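Local coordinates for protein response regulator FixJ (PDB 5XSO) that acts as the response regulator of an oxygen-sensing two-component system and, once activated by FixL, induces expression of nifA and fixK, at residues L30-F39 with F117-E127. Residues are numbered along the deposited sequence; the frame is centred on the assembly and turned at random.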
ATOM      1  N   LEU A  30      18.843 -11.284  13.271  1.00 17.26           N
ATOM      2  CA  LEU A  30      17.935 -11.329  12.125  1.00 16.50           C
ATOM      3  C   LEU A  30      18.680 -11.617  10.834  1.00 17.11           C
ATOM      4  O   LEU A  30      18.195 -12.384   9.996  1.00 17.22           O
ATOM      5  CB  LEU A  30      17.177 -10.011  11.992  1.00 15.97           C
ATOM      6  CG  LEU A  30      16.264  -9.849  13.212  1.00 23.41           C
ATOM      7  CD1 LEU A  30      15.589  -8.499  13.097  1.00 28.80           C
ATOM      8  CD2 LEU A  30      15.241 -10.950  13.250  1.00 21.71           C
ATOM      9  N   ASN A  31      19.800 -10.922  10.616  1.00 18.09           N
ATOM     10  CA  ASN A  31      20.590 -11.129   9.394  1.00 19.04           C
ATOM     11  C   ASN A  31      20.838 -12.630   9.236  1.00 19.33           C
ATOM     12  O   ASN A  31      20.582 -13.226   8.178  1.00 21.33           O
ATOM     13  CB  ASN A  31      21.903 -10.323   9.501  1.00 20.49           C
ATOM     14  CG  ASN A  31      22.480  -9.847   8.128  1.00 23.02           C
ATOM     15  OD1 ASN A  31      21.914 -10.102   7.074  1.00 25.27           O
ATOM     16  ND2 ASN A  31      23.649  -9.176   8.166  1.00 23.29           N
ATOM     17  N   PHE A  32      21.310 -13.256  10.303  1.00 19.73           N
ATOM     18  CA  PHE A  32      21.700 -14.659  10.205  1.00 20.48           C
ATOM     19  C   PHE A  32      20.488 -15.564   9.961  1.00 19.65           C
ATOM     20  O   PHE A  32      20.495 -16.397   9.028  1.00 20.14           O
ATOM     21  CB  PHE A  32      22.469 -15.084  11.456  1.00 24.16           C
ATOM     22  CG  PHE A  32      23.204 -16.382  11.274  1.00 25.48           C
ATOM     23  CD1 PHE A  32      22.633 -17.580  11.726  1.00 24.80           C
ATOM     24  CD2 PHE A  32      24.435 -16.411  10.579  1.00 24.31           C
ATOM     25  CE1 PHE A  32      23.342 -18.821  11.524  1.00 31.07           C
ATOM     26  CE2 PHE A  32      25.144 -17.657  10.350  1.00 25.91           C
ATOM     27  CZ  PHE A  32      24.581 -18.838  10.841  1.00 32.95           C
ATOM     28  N   LEU A  33      19.454 -15.448  10.791  1.00 18.69           N
ATOM     29  CA  LEU A  33      18.330 -16.375  10.674  1.00 18.32           C
ATOM     30  C   LEU A  33      17.545 -16.203   9.369  1.00 17.78           C
ATOM     31  O   LEU A  33      16.921 -17.158   8.893  1.00 18.02           O
ATOM     32  CB  LEU A  33      17.372 -16.209  11.874  1.00 17.69           C
ATOM     33  CG  LEU A  33      16.371 -15.051  11.931  1.00 16.55           C
ATOM     34  CD1 LEU A  33      15.029 -15.327  11.182  1.00 16.76           C
ATOM     35  CD2 LEU A  33      16.021 -14.669  13.445  1.00 16.41           C
ATOM     36  N   LEU A  34      17.442 -14.983   8.837  1.00 17.23           N
ATOM     37  CA  LEU A  34      16.695 -14.828   7.597  1.00 17.15           C
ATOM     38  C   LEU A  34      17.465 -15.461   6.433  1.00 18.36           C
ATOM     39  O   LEU A  34      16.867 -16.040   5.512  1.00 18.83           O
ATOM     40  CB  LEU A  34      16.453 -13.340   7.354  1.00 16.92           C
ATOM     41  CG  LEU A  34      15.510 -12.712   8.424  1.00 15.93           C
ATOM     42  CD1 LEU A  34      15.522 -11.173   8.239  1.00 16.14           C
ATOM     43  CD2 LEU A  34      14.128 -13.267   8.262  1.00 15.59           C
ATOM     44  N   ASP A  35      18.791 -15.343   6.466  1.00 19.10           N
ATOM     45  CA  ASP A  35      19.588 -15.974   5.417  1.00 20.49           C
ATOM     46  C   ASP A  35      19.413 -17.485   5.448  1.00 20.98           C
ATOM     47  O   ASP A  35      19.287 -18.125   4.395  1.00 21.96           O
ATOM     48  CB  ASP A  35      21.061 -15.628   5.570  1.00 21.45           C
ATOM     49  CG  ASP A  35      21.885 -16.222   4.419  1.00 23.16           C
ATOM     50  OD1 ASP A  35      21.644 -15.853   3.263  1.00 23.74           O
ATOM     51  OD2 ASP A  35      22.669 -17.128   4.700  1.00 24.04           O
ATOM     52  N   SER A  36      19.418 -18.076   6.659  1.00 20.64           N
ATOM     53  CA  SER A  36      19.231 -19.524   6.764  1.00 21.50           C
ATOM     54  C   SER A  36      17.894 -19.964   6.204  1.00 21.29           C
ATOM     55  O   SER A  36      17.776 -21.090   5.706  1.00 23.65           O
ATOM     56  CB  SER A  36      19.372 -20.037   8.201  1.00 24.22           C
ATOM     57  OG  SER A  36      20.563 -19.553   8.811  1.00 33.31           O
ATOM     58  N   ALA A  37      16.891 -19.110   6.286  1.00 20.08           N
ATOM     59  CA  ALA A  37      15.607 -19.442   5.714  1.00 22.38           C
ATOM     60  C   ALA A  37      15.529 -19.147   4.217  1.00 25.30           C
ATOM     61  O   ALA A  37      14.501 -19.439   3.599  1.00 24.86           O
ATOM     62  CB  ALA A  37      14.506 -18.698   6.486  1.00 20.76           C
ATOM     63  N   GLY A  38      16.542 -18.536   3.625  1.00 21.30           N
ATOM     64  CA  GLY A  38      16.539 -18.312   2.193  1.00 22.38           C
ATOM     65  C   GLY A  38      16.045 -16.952   1.735  1.00 23.39           C
ATOM     66  O   GLY A  38      15.854 -16.762   0.526  1.00 23.02           O
ATOM     67  N   PHE A  39      15.882 -15.989   2.637  1.00 20.66           N
ATOM     68  CA  PHE A  39      15.482 -14.635   2.257  1.00 20.55           C
ATOM     69  C   PHE A  39      16.686 -13.756   1.929  1.00 21.28           C
ATOM     70  O   PHE A  39      17.743 -13.913   2.527  1.00 21.25           O
ATOM     71  CB  PHE A  39      14.727 -13.991   3.432  1.00 19.14           C
ATOM     72  CG  PHE A  39      13.434 -14.650   3.709  1.00 19.07           C
ATOM     73  CD1 PHE A  39      13.319 -15.548   4.751  1.00 20.42           C
ATOM     74  CD2 PHE A  39      12.311 -14.383   2.902  1.00 19.24           C
ATOM     75  CE1 PHE A  39      12.152 -16.177   5.016  1.00 26.76           C
ATOM     76  CE2 PHE A  39      11.109 -14.997   3.172  1.00 19.28           C
ATOM     77  CZ  PHE A  39      11.006 -15.887   4.224  1.00 22.91           C
ATOM     78  N   PHE A 117      11.317 -14.005  20.425  1.00 17.98           N
ATOM     79  CA  PHE A 117      10.481 -14.864  19.597  1.00 24.05           C
ATOM     80  C   PHE A 117      11.366 -15.912  18.918  1.00 18.13           C
ATOM     81  O   PHE A 117      12.578 -15.722  18.730  1.00 19.12           O
ATOM     82  CB  PHE A 117       9.639 -13.989  18.574  1.00 18.09           C
ATOM     83  CG  PHE A 117      10.480 -13.104  17.690  1.00 17.36           C
ATOM     84  CD1 PHE A 117      11.204 -13.644  16.617  1.00 15.82           C
ATOM     85  CD2 PHE A 117      10.586 -11.752  17.969  1.00 16.09           C
ATOM     86  CE1 PHE A 117      11.981 -12.836  15.806  1.00 19.42           C
ATOM     87  CE2 PHE A 117      11.360 -10.906  17.169  1.00 15.20           C
ATOM     88  CZ  PHE A 117      12.065 -11.455  16.088  1.00 14.93           C
ATOM     89  N   GLU A 118      10.751 -17.003  18.480  1.00 24.40           N
ATOM     90  CA  GLU A 118      11.487 -18.048  17.766  1.00 29.71           C
ATOM     91  C   GLU A 118      11.711 -17.683  16.304  1.00 28.68           C
ATOM     92  O   GLU A 118      10.865 -17.017  15.682  1.00 24.47           O
ATOM     93  CB  GLU A 118      10.719 -19.362  17.843  1.00 44.95           C
ATOM     94  CG  GLU A 118      10.403 -19.813  19.268  1.00 53.39           C
ATOM     95  CD  GLU A 118      11.597 -20.432  19.984  1.00 64.96           C
ATOM     96  OE1 GLU A 118      11.445 -20.869  21.151  1.00 74.76           O
ATOM     97  OE2 GLU A 118      12.691 -20.491  19.383  1.00 71.70           O
ATOM     98  N   ASP A 119      12.851 -18.144  15.751  1.00 25.76           N
ATOM     99  CA  ASP A 119      13.203 -17.869  14.350  1.00 24.34           C
ATOM    100  C   ASP A 119      12.066 -18.261  13.423  1.00 24.60           C
ATOM    101  O   ASP A 119      11.725 -17.535  12.474  1.00 18.99           O
ATOM    102  CB  ASP A 119      14.470 -18.645  13.910  1.00 24.98           C
ATOM    103  CG  ASP A 119      15.737 -18.237  14.645  1.00 25.72           C
ATOM    104  OD1 ASP A 119      15.697 -17.321  15.461  1.00 25.10           O
ATOM    105  OD2 ASP A 119      16.805 -18.869  14.402  1.00 26.28           O
ATOM    106  N   ASP A 120      11.469 -19.430  13.664  1.00 26.70           N
ATOM    107  CA  ASP A 120      10.489 -19.950  12.712  1.00 33.10           C
ATOM    108  C   ASP A 120       9.168 -19.219  12.793  1.00 29.42           C
ATOM    109  O   ASP A 120       8.404 -19.218  11.810  1.00 26.51           O
ATOM    110  CB  ASP A 120      10.241 -21.438  12.944  1.00 38.67           C
ATOM    111  CG  ASP A 120      11.361 -22.323  12.438  1.00 43.60           C
ATOM    112  OD1 ASP A 120      12.381 -21.862  11.806  1.00 31.11           O
ATOM    113  OD2 ASP A 120      11.232 -23.532  12.721  1.00 44.37           O
ATOM    114  N   ARG A 121       8.841 -18.639  13.958  1.00 27.71           N
ATOM    115  CA  ARG A 121       7.637 -17.831  14.037  1.00 28.98           C
ATOM    116  C   ARG A 121       7.760 -16.593  13.153  1.00 17.27           C
ATOM    117  O   ARG A 121       6.786 -16.205  12.480  1.00 18.88           O
ATOM    118  CB  ARG A 121       7.367 -17.431  15.490  1.00 26.43           C
ATOM    119  CG  ARG A 121       6.142 -16.567  15.665  1.00 25.43           C
ATOM    120  CD  ARG A 121       4.977 -17.357  16.043  1.00 39.08           C
ATOM    121  NE  ARG A 121       3.991 -16.537  16.749  1.00 54.21           N
ATOM    122  CZ  ARG A 121       2.958 -15.941  16.159  1.00 60.27           C
ATOM    123  NH1 ARG A 121       2.788 -16.071  14.849  1.00 54.93           N
ATOM    124  NH2 ARG A 121       2.097 -15.216  16.876  1.00 60.54           N
ATOM    125  N   LEU A 122       8.937 -15.958  13.146  1.00 17.42           N
ATOM    126  CA  LEU A 122       9.146 -14.813  12.256  1.00 15.66           C
ATOM    127  C   LEU A 122       9.064 -15.250  10.799  1.00 18.85           C
ATOM    128  O   LEU A 122       8.388 -14.612   9.989  1.00 15.92           O
ATOM    129  CB  LEU A 122      10.506 -14.163  12.510  1.00 16.22           C
ATOM    130  CG  LEU A 122      10.841 -12.950  11.638  1.00 15.96           C
ATOM    131  CD1 LEU A 122       9.694 -11.884  11.642  1.00 14.28           C
ATOM    132  CD2 LEU A 122      12.215 -12.392  12.104  1.00 14.34           C
ATOM    133  N   THR A 123       9.760 -16.337  10.433  1.00 18.25           N
ATOM    134  CA  THR A 123       9.833 -16.620   9.000  1.00 18.68           C
ATOM    135  C   THR A 123       8.469 -17.070   8.472  1.00 20.17           C
ATOM    136  O   THR A 123       8.068 -16.668   7.372  1.00 21.99           O
ATOM    137  CB  THR A 123      10.940 -17.639   8.680  1.00 22.13           C
ATOM    138  OG1 THR A 123      10.788 -18.788   9.500  1.00 24.52           O
ATOM    139  CG2 THR A 123      12.361 -17.040   8.892  1.00 20.30           C
ATOM    140  N   ALA A 124       7.691 -17.806   9.275  1.00 19.26           N
ATOM    141  CA  ALA A 124       6.317 -18.122   8.881  1.00 24.81           C
ATOM    142  C   ALA A 124       5.462 -16.867   8.744  1.00 23.06           C
ATOM    143  O   ALA A 124       4.579 -16.789   7.878  1.00 21.21           O
ATOM    144  CB  ALA A 124       5.666 -19.055   9.903  1.00 28.49           C
ATOM    145  N   MET A 125       5.647 -15.900   9.639  1.00 18.76           N
ATOM    146  CA  MET A 125       4.862 -14.681   9.539  1.00 17.56           C
ATOM    147  C   MET A 125       5.245 -13.903   8.297  1.00 16.95           C
ATOM    148  O   MET A 125       4.385 -13.286   7.655  1.00 19.02           O
ATOM    149  CB  MET A 125       5.061 -13.843  10.806  1.00 17.54           C
ATOM    150  CG  MET A 125       4.261 -12.546  10.889  1.00 17.72           C
ATOM    151  SD  MET A 125       4.613 -11.770  12.514  1.00 25.55           S
ATOM    152  CE  MET A 125       3.747 -12.872  13.607  1.00 23.94           C
ATOM    153  N   ILE A 126       6.540 -13.879   7.974  1.00 16.48           N
ATOM    154  CA  ILE A 126       6.985 -13.180   6.781  1.00 17.28           C
ATOM    155  C   ILE A 126       6.395 -13.840   5.551  1.00 20.80           C
ATOM    156  O   ILE A 126       5.952 -13.161   4.621  1.00 18.91           O
ATOM    157  CB  ILE A 126       8.528 -13.168   6.709  1.00 16.42           C
ATOM    158  CG1 ILE A 126       9.104 -12.216   7.771  1.00 15.59           C
ATOM    159  CG2 ILE A 126       9.012 -12.799   5.248  1.00 17.31           C
ATOM    160  CD1 ILE A 126      10.684 -12.434   7.986  1.00 15.29           C
ATOM    161  N   GLU A 127       6.431 -15.181   5.501  1.00 21.04           N
ATOM    162  CA  GLU A 127       5.930 -15.862   4.304  1.00 32.94           C
ATOM    163  C   GLU A 127       4.479 -15.513   4.056  1.00 26.77           C
ATOM    164  O   GLU A 127       4.070 -15.277   2.903  1.00 28.80           O
ATOM    165  CB  GLU A 127       6.080 -17.378   4.424  1.00 32.92           C
ATOM    166  CG  GLU A 127       7.335 -17.902   3.826  1.00 49.50           C
ATOM    167  CD  GLU A 127       7.279 -19.405   3.657  1.00 66.46           C
ATOM    168  OE1 GLU A 127       8.097 -20.098   4.305  1.00 71.58           O
ATOM    169  OE2 GLU A 127       6.405 -19.883   2.890  1.00 72.88           O
TER
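The far end of the Phe-39 ring (CE1, CZ, CE2) touches helix 119-138. CG of Glu-127 lies at the ring edge, 4.2 Å from CZ of Phe-39. CG2 of Thr-123 and CG2 of Ile-126 approach obliquely, the latter 3.7 Å from CE2 of Phe-39. The other ring, Phe-117, takes CD2 of Leu-30 at its edge, 4.3 Å from CZ of Phe-117. Between the rings the contact is mostly aliphatic. CD2 of Leu-30 meets CD2 of Leu-122 at 3.5 Å, the two side chains crossing at about a right angle. Leu-34 and Ile-126 cross in the same way, with CD2 of Leu-34 3.6 Å from CD1 of Ile-126. The two helices are the first and last of the CheY-like receiver domain and pack on the same face of its parallel sheet. Their short segments cross at -62°, with axes 10.3 Å apart. Strand 16-20 lies beneath them: Ile-17 touches Leu-34, Phe-39 and Ile-126. CG2 of Thr-123 faces CB of Ala-37 at 3.6 Å. The hydroxyl of Thr-123 lies near the carbonyls of Asp-119 and Asp-120 in its own helix, with weak geometry to either. The carboxylate of Asp-119 is the polar exception. With chi1 at 79°, Leu-33 sends CD1 to CG2 of Thr-123 and CD2 to OD1 of Asp-119, a van der Waals contact of 3.3 Å. No hydrogen bond joins the two segments. Helix 24-36 is closed by a Schellman motif at Gly-38, and Phe-39 follows directly. Lys-14 hydrogen-bonds the carbonyl of Ala-37.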